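Local coordinates for protein beta-N-acetylhexosaminidase (Streptomyces plicatus, PDB 1JAK) that removes terminal beta-linked N-acetylhexosamine residues from glycosides and glycoconjugates by hydrolysis, as a family 20 enzyme using substrate-assisted catalysis, at residues P155-R160 with D427-L432; G349-A354 with A378-A383; L363-G368 with I391-D396. One frame throughout, in Å; residues are numbered along the deposited sequence.

In the fold
Followed from the N terminus, the chain leaves the smaller domain and enters the catalytic barrel at 155-160, the lead-in and start of strand 159-165. Contact 1 closes the longest loop, joining this entry to 427-432, the loop before strand 440-447. Contacts 2 and 3 both fall within that span, and they cross each other, since their segments alternate along the chain. Contact 2 sets the end of strand 346-350 against helix 374-385; contact 3 pairs strand 363-366 with strand 389-392. Gly-349 and His-351 join the two through backbone bonds to Gln-365, and both contacts touch the inhibitor. Tyr-431 packs on Pro-394, and Leu-432 reaches Val-380.

Contact 1: P155-R160 with D427-L432; sequences PRYAWR and DPAGYL. With SO4 (sulfate ion), chain B.
At the entry to the catalytic barrel, an Asx turn in the loop before strand 440-447 receives Arg-156 in a salt bridge, while Tyr-157 packs on the proline inside that turn. Arg-156 has CG anti to its own N (chi1 179°) and stays extended as far as NE, which gives the guanidinium the length to reach Asp-427. NH2 lies 2.9 Å from Asp-427 OD1, on the syn lone pair, and NH1 adds a weak bond to the same oxygen. The two side chains cross at about a right angle, with guanidinium and carboxylate planes 50° apart, and both N-H groups go to the one oxygen, not to a two-oxygen fork. Ala-429 N also donates to OD1, at 3.0 Å, coming from above the carboxylate plane; this bond makes the turn and fixes the oxygen that the arginine uses.

Arginine suits the place because its long chain carries N-H groups as far as Asp-427. Its remaining N-H groups can bind a sulfate, probably from the crystallisation liquor, at another edge: NE meets its O4 at 2.9 Å and NH2 its O2 at 3.0 Å, both bonds nearly straight.

Tyr-157 lies along Arg-156, its OH above one guanidinium face and the arginine CG above one face of its ring, each offset toward the rim. Its CE2 comes within 3.8 Å of Pro-428 CB, and OH is 3.5 Å from that carbon. Proline gives this buried spot a compact apolar surface and limits the backbone freedom of the turn; beyond it lie Val-443 and Leu-392 of the barrel strands. The small CB of Ala-429 fits close to Arg-156 NH2. The arrangement is an Asx turn whose aspartate also salt-bridges an arginine, binding the lead-in of the first strand of a TIM barrel to the loop preceding the last.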
loop_
_atom_site.group_PDB
_atom_site.type_symbol
_atom_site.label_atom_id
_atom_site.label_comp_id
_atom_site.label_asym_id
_atom_site.label_seq_id
_atom_site.Cartn_x
_atom_site.Cartn_y
_atom_site.Cartn_z
ATOM N N PRO A 155 12.622 -4.965 -8.836
ATOM C CA PRO A 155 12.199 -3.652 -8.328
ATOM C C PRO A 155 13.296 -2.609 -8.114
ATOM O O PRO A 155 14.421 -2.932 -7.736
ATOM C CB PRO A 155 11.507 -4.009 -7.022
ATOM C CG PRO A 155 12.370 -5.121 -6.516
ATOM C CD PRO A 155 12.577 -5.974 -7.761
ATOM N N ARG A 156 12.940 -1.350 -8.341
ATOM C CA ARG A 156 13.857 -0.229 -8.164
ATOM C C ARG A 156 14.012 0.106 -6.681
ATOM O O ARG A 156 15.126 0.324 -6.195
ATOM C CB ARG A 156 13.326 0.995 -8.913
ATOM C CG ARG A 156 14.189 2.242 -8.774
ATOM C CD ARG A 156 13.554 3.424 -9.485
ATOM N NE ARG A 156 14.430 4.594 -9.464
ATOM C CZ ARG A 156 14.096 5.789 -9.941
ATOM N NH1 ARG A 156 12.900 5.990 -10.478
ATOM N NH2 ARG A 156 14.974 6.785 -9.897
ATOM N N TYR A 157 12.883 0.141 -5.970
ATOM C CA TYR A 157 12.853 0.454 -4.541
ATOM C C TYR A 157 12.254 -0.686 -3.728
ATOM O O TYR A 157 11.375 -1.399 -4.209
ATOM C CB TYR A 157 12.020 1.715 -4.295
ATOM C CG TYR A 157 12.626 2.974 -4.858
ATOM C CD1 TYR A 157 13.768 3.535 -4.287
ATOM C CD2 TYR A 157 12.057 3.612 -5.961
ATOM C CE1 TYR A 157 14.329 4.700 -4.800
ATOM C CE2 TYR A 157 12.613 4.780 -6.483
ATOM C CZ TYR A 157 13.747 5.316 -5.895
ATOM O OH TYR A 157 14.299 6.470 -6.401
ATOM N N ALA A 158 12.720 -0.835 -2.490
ATOM C CA ALA A 158 12.236 -1.886 -1.601
ATOM C C ALA A 158 11.008 -1.463 -0.799
ATOM O O ALA A 158 10.300 -2.310 -0.256
ATOM C CB ALA A 158 13.346 -2.327 -0.654
ATOM N N TRP A 159 10.765 -0.158 -0.705
ATOM C CA TRP A 159 9.598 0.328 0.025
ATOM C C TRP A 159 8.555 0.804 -0.981
ATOM O O TRP A 159 8.659 1.897 -1.526
ATOM C CB TRP A 159 9.978 1.475 0.977
ATOM C CG TRP A 159 8.861 1.839 1.917
ATOM C CD1 TRP A 159 7.696 2.483 1.601
ATOM C CD2 TRP A 159 8.770 1.510 3.310
ATOM N NE1 TRP A 159 6.885 2.569 2.706
ATOM C CE2 TRP A 159 7.518 1.980 3.770
ATOM C CE3 TRP A 159 9.623 0.861 4.215
ATOM C CZ2 TRP A 159 7.096 1.821 5.097
ATOM C CZ3 TRP A 159 9.205 0.701 5.535
ATOM C CH2 TRP A 159 7.951 1.182 5.961
ATOM N N ARG A 160 7.559 -0.039 -1.234
ATOM C CA ARG A 160 6.488 0.276 -2.176
ATOM C C ARG A 160 5.211 0.005 -1.388
ATOM O O ARG A 160 4.719 -1.123 -1.347
ATOM C CB ARG A 160 6.593 -0.635 -3.409
ATOM C CG ARG A 160 7.991 -0.638 -4.048
ATOM C CD ARG A 160 8.042 -1.455 -5.336
ATOM N NE ARG A 160 7.554 -2.818 -5.143
ATOM C CZ ARG A 160 8.257 -3.806 -4.596
ATOM N NH1 ARG A 160 9.502 -3.600 -4.186
ATOM N NH2 ARG A 160 7.705 -5.003 -4.448
ATOM N N ASP A 427 10.138 11.832 -10.495
ATOM C CA ASP A 427 11.185 10.846 -10.233
ATOM C C ASP A 427 11.597 10.882 -8.763
ATOM O O ASP A 427 12.152 11.876 -8.294
ATOM C CB ASP A 427 12.394 11.159 -11.130
ATOM C CG ASP A 427 13.545 10.180 -10.948
ATOM O OD1 ASP A 427 13.450 9.261 -10.110
ATOM O OD2 ASP A 427 14.561 10.342 -11.660
ATOM N N PRO A 428 11.329 9.798 -8.014
ATOM C CA PRO A 428 11.692 9.755 -6.592
ATOM C C PRO A 428 13.160 10.081 -6.301
ATOM O O PRO A 428 13.475 10.685 -5.276
ATOM C CB PRO A 428 11.337 8.326 -6.189
ATOM C CG PRO A 428 10.164 8.012 -7.071
ATOM C CD PRO A 428 10.596 8.579 -8.407
ATOM N N ALA A 429 14.050 9.685 -7.208
ATOM C CA ALA A 429 15.485 9.906 -7.031
ATOM C C ALA A 429 15.939 11.362 -7.041
ATOM O O ALA A 429 16.932 11.707 -6.397
ATOM C CB ALA A 429 16.258 9.122 -8.087
ATOM N N GLY A 430 15.234 12.213 -7.777
ATOM C CA GLY A 430 15.616 13.615 -7.836
ATOM C C GLY A 430 14.477 14.528 -7.431
ATOM O O GLY A 430 14.393 15.676 -7.871
ATOM N N TYR A 431 13.606 14.016 -6.571
ATOM C CA TYR A 431 12.445 14.764 -6.115
ATOM C C TYR A 431 12.722 15.836 -5.061
ATOM O O TYR A 431 12.426 17.014 -5.273
ATOM C CB TYR A 431 11.394 13.794 -5.574
ATOM C CG TYR A 431 10.193 14.501 -4.995
ATOM C CD1 TYR A 431 9.240 15.085 -5.826
ATOM C CD2 TYR A 431 10.046 14.641 -3.617
ATOM C CE1 TYR A 431 8.166 15.795 -5.298
ATOM C CE2 TYR A 431 8.981 15.351 -3.079
ATOM C CZ TYR A 431 8.048 15.926 -3.926
ATOM O OH TYR A 431 7.010 16.651 -3.396
ATOM N N LEU A 432 13.272 15.429 -3.922
ATOM C CA LEU A 432 13.553 16.371 -2.840
ATOM C C LEU A 432 14.923 17.016 -3.033
ATOM O O LEU A 432 15.950 16.341 -2.983
ATOM C CB LEU A 432 13.499 15.649 -1.491
ATOM C CG LEU A 432 13.472 16.528 -0.238
ATOM C CD1 LEU A 432 12.180 17.342 -0.215
ATOM C CD2 LEU A 432 13.567 15.656 1.004
HETATM S S SO4 B . 18.051 5.060 -8.152
HETATM O O1 SO4 B . 18.426 5.692 -6.871
HETATM O O2 SO4 B . 17.767 6.107 -9.154
HETATM O O3 SO4 B . 19.165 4.215 -8.624
HETATM O O4 SO4 B . 16.852 4.220 -7.955
#

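Contact 2: G349-A354 with A378-A383; sequences GWHQLA and AEVAEA. With IFG ((2R,3R,4S,5R)-2-acetamido-3,4-dihydroxy-5-hydroxymethyl-piperidine), chain F.
Ala-354, Val-380 and Glu-379 carry this contact, in which the 3-10 turn following strand 346-350 of the TIM barrel rests against helix 374-385, part of its outer helical layer. Ala-354 gives up most surface. Its CB lies 4.0 Å from Ala-383 CB and 4.4 Å from Val-380 CG2, and a methyl group is small enough to let the turn approach the helix backbone, with the CA atoms of Ala-354 and Val-380 5.7 Å apart.

Val-380 turns CG2 toward His-351, anti to its own carbonyl carbon, and this methyl touches the imidazole at CD2 (3.6 Å) as well as the histidine CB. The branched valine can meet the ring with one methyl while CG1 packs on Leu-432. His-351 is held at both nitrogens, ND1 by the backbone N of Trp-367 and NE2 by Glu-376, so the ring's rotation is fixed. The preceding residue, Trp-350, lines the inhibitor site and has the acetamido methyl C8 over the centre of one ring face.

Glu-379 lies at the margin, its chain extended beyond CG, with CG 3.8 Å from Ala-354 O. Two waters make up the polar link. One donates to His-351 O and to Glu-379 OE1, and the other joins the backbones, donating to Ala-354 O at 3.0 Å and to Glu-379 O at 2.7 Å.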
loop_
_atom_site.group_PDB
_atom_site.type_symbol
_atom_site.label_atom_id
_atom_site.label_comp_id
_atom_site.label_asym_id
_atom_site.label_seq_id
_atom_site.Cartn_x
_atom_site.Cartn_y
_atom_site.Cartn_z
ATOM N N GLY A 349 8.088 7.499 11.045
ATOM C CA GLY A 349 7.254 8.616 11.445
ATOM C C GLY A 349 7.050 9.525 10.256
ATOM O O GLY A 349 7.762 9.402 9.260
ATOM N N TRP A 350 6.068 10.419 10.325
ATOM C CA TRP A 350 5.866 11.354 9.226
ATOM C C TRP A 350 7.091 12.266 9.268
ATOM O O TRP A 350 7.786 12.304 10.288
ATOM C CB TRP A 350 4.557 12.121 9.414
ATOM C CG TRP A 350 3.362 11.202 9.321
ATOM C CD1 TRP A 350 2.624 10.708 10.356
ATOM C CD2 TRP A 350 2.812 10.632 8.126
ATOM N NE1 TRP A 350 1.646 9.861 9.882
ATOM C CE2 TRP A 350 1.739 9.798 8.516
ATOM C CE3 TRP A 350 3.118 10.748 6.762
ATOM C CZ2 TRP A 350 0.968 9.079 7.590
ATOM C CZ3 TRP A 350 2.350 10.033 5.838
ATOM C CH2 TRP A 350 1.287 9.209 6.260
ATOM N N HIS A 351 7.368 13.002 8.194
ATOM C CA HIS A 351 8.589 13.805 8.180
ATOM C C HIS A 351 8.755 14.875 9.250
ATOM O O HIS A 351 9.840 15.432 9.386
ATOM C CB HIS A 351 8.859 14.401 6.786
ATOM C CG HIS A 351 7.978 15.553 6.425
ATOM N ND1 HIS A 351 6.772 15.397 5.776
ATOM C CD2 HIS A 351 8.145 16.886 6.595
ATOM C CE1 HIS A 351 6.235 16.584 5.559
ATOM N NE2 HIS A 351 7.049 17.506 6.046
ATOM N N GLN A 352 7.703 15.166 10.009
ATOM C CA GLN A 352 7.832 16.140 11.090
ATOM C C GLN A 352 8.855 15.599 12.092
ATOM O O GLN A 352 9.459 16.358 12.853
ATOM C CB GLN A 352 6.493 16.352 11.803
ATOM C CG GLN A 352 5.516 17.263 11.072
ATOM C CD GLN A 352 5.097 16.715 9.728
ATOM O OE1 GLN A 352 4.787 15.533 9.601
ATOM N NE2 GLN A 352 5.069 17.576 8.717
ATOM N N LEU A 353 9.042 14.282 12.093
ATOM C CA LEU A 353 9.999 13.647 12.999
ATOM C C LEU A 353 11.429 14.089 12.683
ATOM O O LEU A 353 12.307 14.037 13.550
ATOM C CB LEU A 353 9.895 12.116 12.903
ATOM C CG LEU A 353 10.799 11.285 13.825
ATOM C CD1 LEU A 353 10.494 11.602 15.283
ATOM C CD2 LEU A 353 10.577 9.804 13.560
ATOM N N ALA A 354 11.659 14.525 11.447
ATOM C CA ALA A 354 12.986 14.979 11.030
ATOM C C ALA A 354 13.405 16.205 11.832
ATOM O O ALA A 354 14.589 16.547 11.899
ATOM C CB ALA A 354 12.990 15.300 9.540
ATOM N N ALA A 378 14.574 21.246 3.446
ATOM C CA ALA A 378 15.957 21.133 3.895
ATOM C C ALA A 378 16.098 20.257 5.133
ATOM O O ALA A 378 17.024 19.451 5.236
ATOM C CB ALA A 378 16.523 22.520 4.175
ATOM N N GLU A 379 15.184 20.424 6.080
ATOM C CA GLU A 379 15.228 19.642 7.305
ATOM C C GLU A 379 15.139 18.149 6.995
ATOM O O GLU A 379 15.816 17.334 7.620
ATOM C CB GLU A 379 14.078 20.053 8.220
ATOM C CG GLU A 379 14.179 19.509 9.622
ATOM C CD GLU A 379 13.141 20.122 10.534
ATOM O OE1 GLU A 379 11.944 19.825 10.353
ATOM O OE2 GLU A 379 13.525 20.912 11.424
ATOM N N VAL A 380 14.303 17.799 6.025
ATOM C CA VAL A 380 14.139 16.401 5.644
ATOM C C VAL A 380 15.355 15.903 4.867
ATOM O O VAL A 380 15.827 14.787 5.094
ATOM C CB VAL A 380 12.860 16.206 4.805
ATOM C CG1 VAL A 380 12.709 14.743 4.406
ATOM C CG2 VAL A 380 11.646 16.659 5.615
ATOM N N ALA A 381 15.869 16.732 3.960
ATOM C CA ALA A 381 17.044 16.359 3.176
ATOM C C ALA A 381 18.234 16.156 4.109
ATOM O O ALA A 381 19.083 15.290 3.871
ATOM C CB ALA A 381 17.366 17.446 2.147
ATOM N N GLU A 382 18.291 16.952 5.173
ATOM C CA GLU A 382 19.382 16.849 6.135
ATOM C C GLU A 382 19.285 15.525 6.885
ATOM O O GLU A 382 20.298 14.870 7.138
ATOM C CB GLU A 382 19.339 18.016 7.122
ATOM C CG GLU A 382 20.689 18.300 7.768
ATOM C CD GLU A 382 21.735 18.679 6.737
ATOM O OE1 GLU A 382 21.550 19.717 6.066
ATOM O OE2 GLU A 382 22.731 17.938 6.586
ATOM N N ALA A 383 18.066 15.129 7.240
ATOM C CA ALA A 383 17.869 13.866 7.940
ATOM C C ALA A 383 18.345 12.741 7.026
ATOM O O ALA A 383 18.956 11.777 7.484
ATOM C CB ALA A 383 16.393 13.672 8.290
HETATM N N1 IFG F . -3.130 15.353 6.697
HETATM C C2 IFG F . -3.258 14.388 7.819
HETATM C C3 IFG F . -4.192 13.140 7.542
HETATM C C4 IFG F . -5.454 13.477 6.721
HETATM C C5 IFG F . -5.025 14.226 5.457
HETATM C C6 IFG F . -6.152 14.594 4.498
HETATM C C7 IFG F . -1.061 13.423 7.271
HETATM C C8 IFG F . 0.312 12.882 7.573
HETATM C C9 IFG F . -4.256 15.517 5.765
HETATM N N2 IFG F . -1.915 13.913 8.219
HETATM O O7 IFG F . -1.398 13.424 6.095
HETATM O O3 IFG F . -4.574 12.556 8.780
HETATM O O4 IFG F . -6.296 14.324 7.502
HETATM O O6 IFG F . -5.661 14.806 3.179
HETATM O O HOH W 1 10.265 18.357 8.993
HETATM O O HOH W 2 16.917 16.944 10.070
#

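Contact 3: L363-G368 with I391-D396; sequences LVQYWG and ILSPAD. With IFG ((2R,3R,4S,5R)-2-acetamido-3,4-dihydroxy-5-hydroxymethyl-piperidine), chain F.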
loop_
_atom_site.group_PDB
_atom_site.type_symbol
_atom_site.label_atom_id
_atom_site.label_comp_id
_atom_site.label_asym_id
_atom_site.label_seq_id
_atom_site.Cartn_x
_atom_site.Cartn_y
_atom_site.Cartn_z
ATOM N N LEU A 363 13.072 5.769 9.777
ATOM C CA LEU A 363 12.675 6.192 8.441
ATOM C C LEU A 363 11.626 7.275 8.648
ATOM O O LEU A 363 10.881 7.232 9.625
ATOM C CB LEU A 363 12.025 5.056 7.645
ATOM C CG LEU A 363 12.854 3.874 7.149
ATOM C CD1 LEU A 363 13.097 2.903 8.288
ATOM C CD2 LEU A 363 12.096 3.180 6.023
ATOM N N VAL A 364 11.584 8.258 7.757
ATOM C CA VAL A 364 10.562 9.291 7.862
ATOM C C VAL A 364 9.782 9.322 6.562
ATOM O O VAL A 364 10.337 9.104 5.483
ATOM C CB VAL A 364 11.142 10.697 8.167
ATOM C CG1 VAL A 364 11.742 10.706 9.566
ATOM C CG2 VAL A 364 12.176 11.091 7.122
ATOM N N GLN A 365 8.482 9.566 6.676
ATOM C CA GLN A 365 7.612 9.603 5.512
ATOM C C GLN A 365 7.297 11.046 5.143
ATOM O O GLN A 365 6.578 11.741 5.862
ATOM C CB GLN A 365 6.319 8.838 5.802
ATOM C CG GLN A 365 5.489 8.571 4.558
ATOM C CD GLN A 365 4.267 7.716 4.833
ATOM O OE1 GLN A 365 4.169 7.056 5.874
ATOM N NE2 GLN A 365 3.332 7.713 3.890
ATOM N N TYR A 366 7.841 11.481 4.013
ATOM C CA TYR A 366 7.656 12.843 3.531
ATOM C C TYR A 366 6.339 13.039 2.790
ATOM O O TYR A 366 6.111 12.428 1.740
ATOM C CB TYR A 366 8.802 13.218 2.596
ATOM C CG TYR A 366 8.740 14.645 2.124
ATOM C CD1 TYR A 366 9.095 15.693 2.974
ATOM C CD2 TYR A 366 8.307 14.955 0.837
ATOM C CE1 TYR A 366 9.023 17.014 2.553
ATOM C CE2 TYR A 366 8.230 16.276 0.402
ATOM C CZ TYR A 366 8.591 17.300 1.268
ATOM O OH TYR A 366 8.522 18.608 0.849
ATOM N N TRP A 367 5.483 13.902 3.328
ATOM C CA TRP A 367 4.200 14.176 2.696
ATOM C C TRP A 367 4.074 15.647 2.292
ATOM O O TRP A 367 2.968 16.186 2.184
ATOM C CB TRP A 367 3.043 13.765 3.620
ATOM C CG TRP A 367 3.022 14.423 4.975
ATOM C CD1 TRP A 367 3.894 14.217 6.008
ATOM C CD2 TRP A 367 2.047 15.356 5.454
ATOM N NE1 TRP A 367 3.518 14.963 7.104
ATOM C CE2 TRP A 367 2.387 15.671 6.789
ATOM C CE3 TRP A 367 0.914 15.954 4.886
ATOM C CZ2 TRP A 367 1.634 16.561 7.569
ATOM C CZ3 TRP A 367 0.162 16.839 5.662
ATOM C CH2 TRP A 367 0.529 17.133 6.990
ATOM N N GLY A 368 5.223 16.280 2.056
ATOM C CA GLY A 368 5.250 17.673 1.641
ATOM C C GLY A 368 4.754 17.865 0.219
ATOM O O GLY A 368 4.351 16.905 -0.445
ATOM N N ILE A 391 10.761 7.916 2.814
ATOM C CA ILE A 391 9.620 7.298 2.142
ATOM C C ILE A 391 8.895 8.494 1.538
ATOM O O ILE A 391 8.460 9.387 2.265
ATOM C CB ILE A 391 8.679 6.602 3.139
ATOM C CG1 ILE A 391 9.393 5.417 3.796
ATOM C CG2 ILE A 391 7.416 6.145 2.422
ATOM C CD1 ILE A 391 8.718 4.932 5.063
ATOM N N LEU A 392 8.767 8.526 0.217
ATOM C CA LEU A 392 8.120 9.660 -0.433
ATOM C C LEU A 392 6.647 9.463 -0.767
ATOM O O LEU A 392 6.289 8.540 -1.491
ATOM C CB LEU A 392 8.877 10.028 -1.713
ATOM C CG LEU A 392 10.359 10.382 -1.539
ATOM C CD1 LEU A 392 10.957 10.729 -2.895
ATOM C CD2 LEU A 392 10.507 11.553 -0.573
ATOM N N SER A 393 5.805 10.342 -0.225
ATOM C CA SER A 393 4.365 10.316 -0.477
ATOM C C SER A 393 3.853 11.760 -0.425
ATOM O O SER A 393 3.074 12.126 0.458
ATOM C CB SER A 393 3.638 9.455 0.570
ATOM O OG SER A 393 3.744 10.006 1.872
ATOM N N PRO A 394 4.286 12.598 -1.384
ATOM C CA PRO A 394 3.888 14.009 -1.460
ATOM C C PRO A 394 2.371 14.162 -1.483
ATOM O O PRO A 394 1.685 13.478 -2.242
ATOM C CB PRO A 394 4.532 14.488 -2.763
ATOM C CG PRO A 394 5.711 13.549 -2.937
ATOM C CD PRO A 394 5.114 12.224 -2.544
ATOM N N ALA A 395 1.856 15.067 -0.658
ATOM C CA ALA A 395 0.414 15.283 -0.580
ATOM C C ALA A 395 -0.201 15.769 -1.889
ATOM O O ALA A 395 -1.395 15.579 -2.118
ATOM C CB ALA A 395 0.093 16.265 0.548
ATOM N N ASP A 396 0.602 16.400 -2.742
ATOM C CA ASP A 396 0.096 16.884 -4.019
ATOM C C ASP A 396 0.490 15.940 -5.156
ATOM O O ASP A 396 0.518 16.333 -6.325
ATOM C CB ASP A 396 0.600 18.312 -4.293
ATOM C CG ASP A 396 2.116 18.406 -4.365
ATOM O OD1 ASP A 396 2.813 17.467 -3.926
ATOM O OD2 ASP A 396 2.612 19.445 -4.854
HETATM N N1 IFG F . -3.130 15.353 6.697
HETATM C C2 IFG F . -3.258 14.388 7.819
HETATM C C3 IFG F . -4.192 13.140 7.542
HETATM C C4 IFG F . -5.454 13.477 6.721
HETATM C C5 IFG F . -5.025 14.226 5.457
HETATM C C6 IFG F . -6.152 14.594 4.498
HETATM C C7 IFG F . -1.061 13.423 7.271
HETATM C C8 IFG F . 0.312 12.882 7.573
HETATM C C9 IFG F . -4.256 15.517 5.765
HETATM N N2 IFG F . -1.915 13.913 8.219
HETATM O O7 IFG F . -1.398 13.424 6.095
HETATM O O3 IFG F . -4.574 12.556 8.780
HETATM O O4 IFG F . -6.296 14.324 7.502
HETATM O O6 IFG F . -5.661 14.806 3.179
#
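Strands 363-366 and 389-392 run side by side in parallel, their segments only 11° apart, as the two strands of a beta-alpha-beta unit of the TIM barrel whose helix is 374-385. Ile-391 lies between two bonds of the parallel ladder: its N donates to Val-364 O (3.0 Å), and its O accepts from Tyr-366 N (2.8 Å). Tyr-366 O then takes Ser-393 N at 2.9 Å, carrying the pairing past the end of the strand. Beyond it, Ala-395 N has only weak bonds to the carbonyls of Trp-367 and Gly-368.

Gln-365 and Ile-391 turn to the same side, where Gln-365 CG lies 3.8 Å from Ile-391 CG2. The branched isoleucine fills this interior, also sending CD1 to Leu-363 CD2. Gln-365 is extended, with CG anti to N (chi1 -168°), so its amide passes Ile-391 and reaches Ser-393: NE2 donates to OG at 3.1 Å, with OG close to the amide plane. The other amide atom, OE1, takes a hydrogen bond from His-315; the short serine hydroxyl and the two-ended glutamine thus suit a buried polar link. On the opposite side, Tyr-366 CB packs on Leu-392 CD2, and Gly-368 N sits over the centre of the tyrosine ring; glycine suits the place because a CB here would run into Tyr-366 OH.

Trp-367 turns its indole into the active site, its NE1 held by Gln-352. Ala-395 CB lies at the indole edge, while the inhibitor's acetamido methyl C8 sits over the centre of one face, 3.6 Å from Trp-367 CE2.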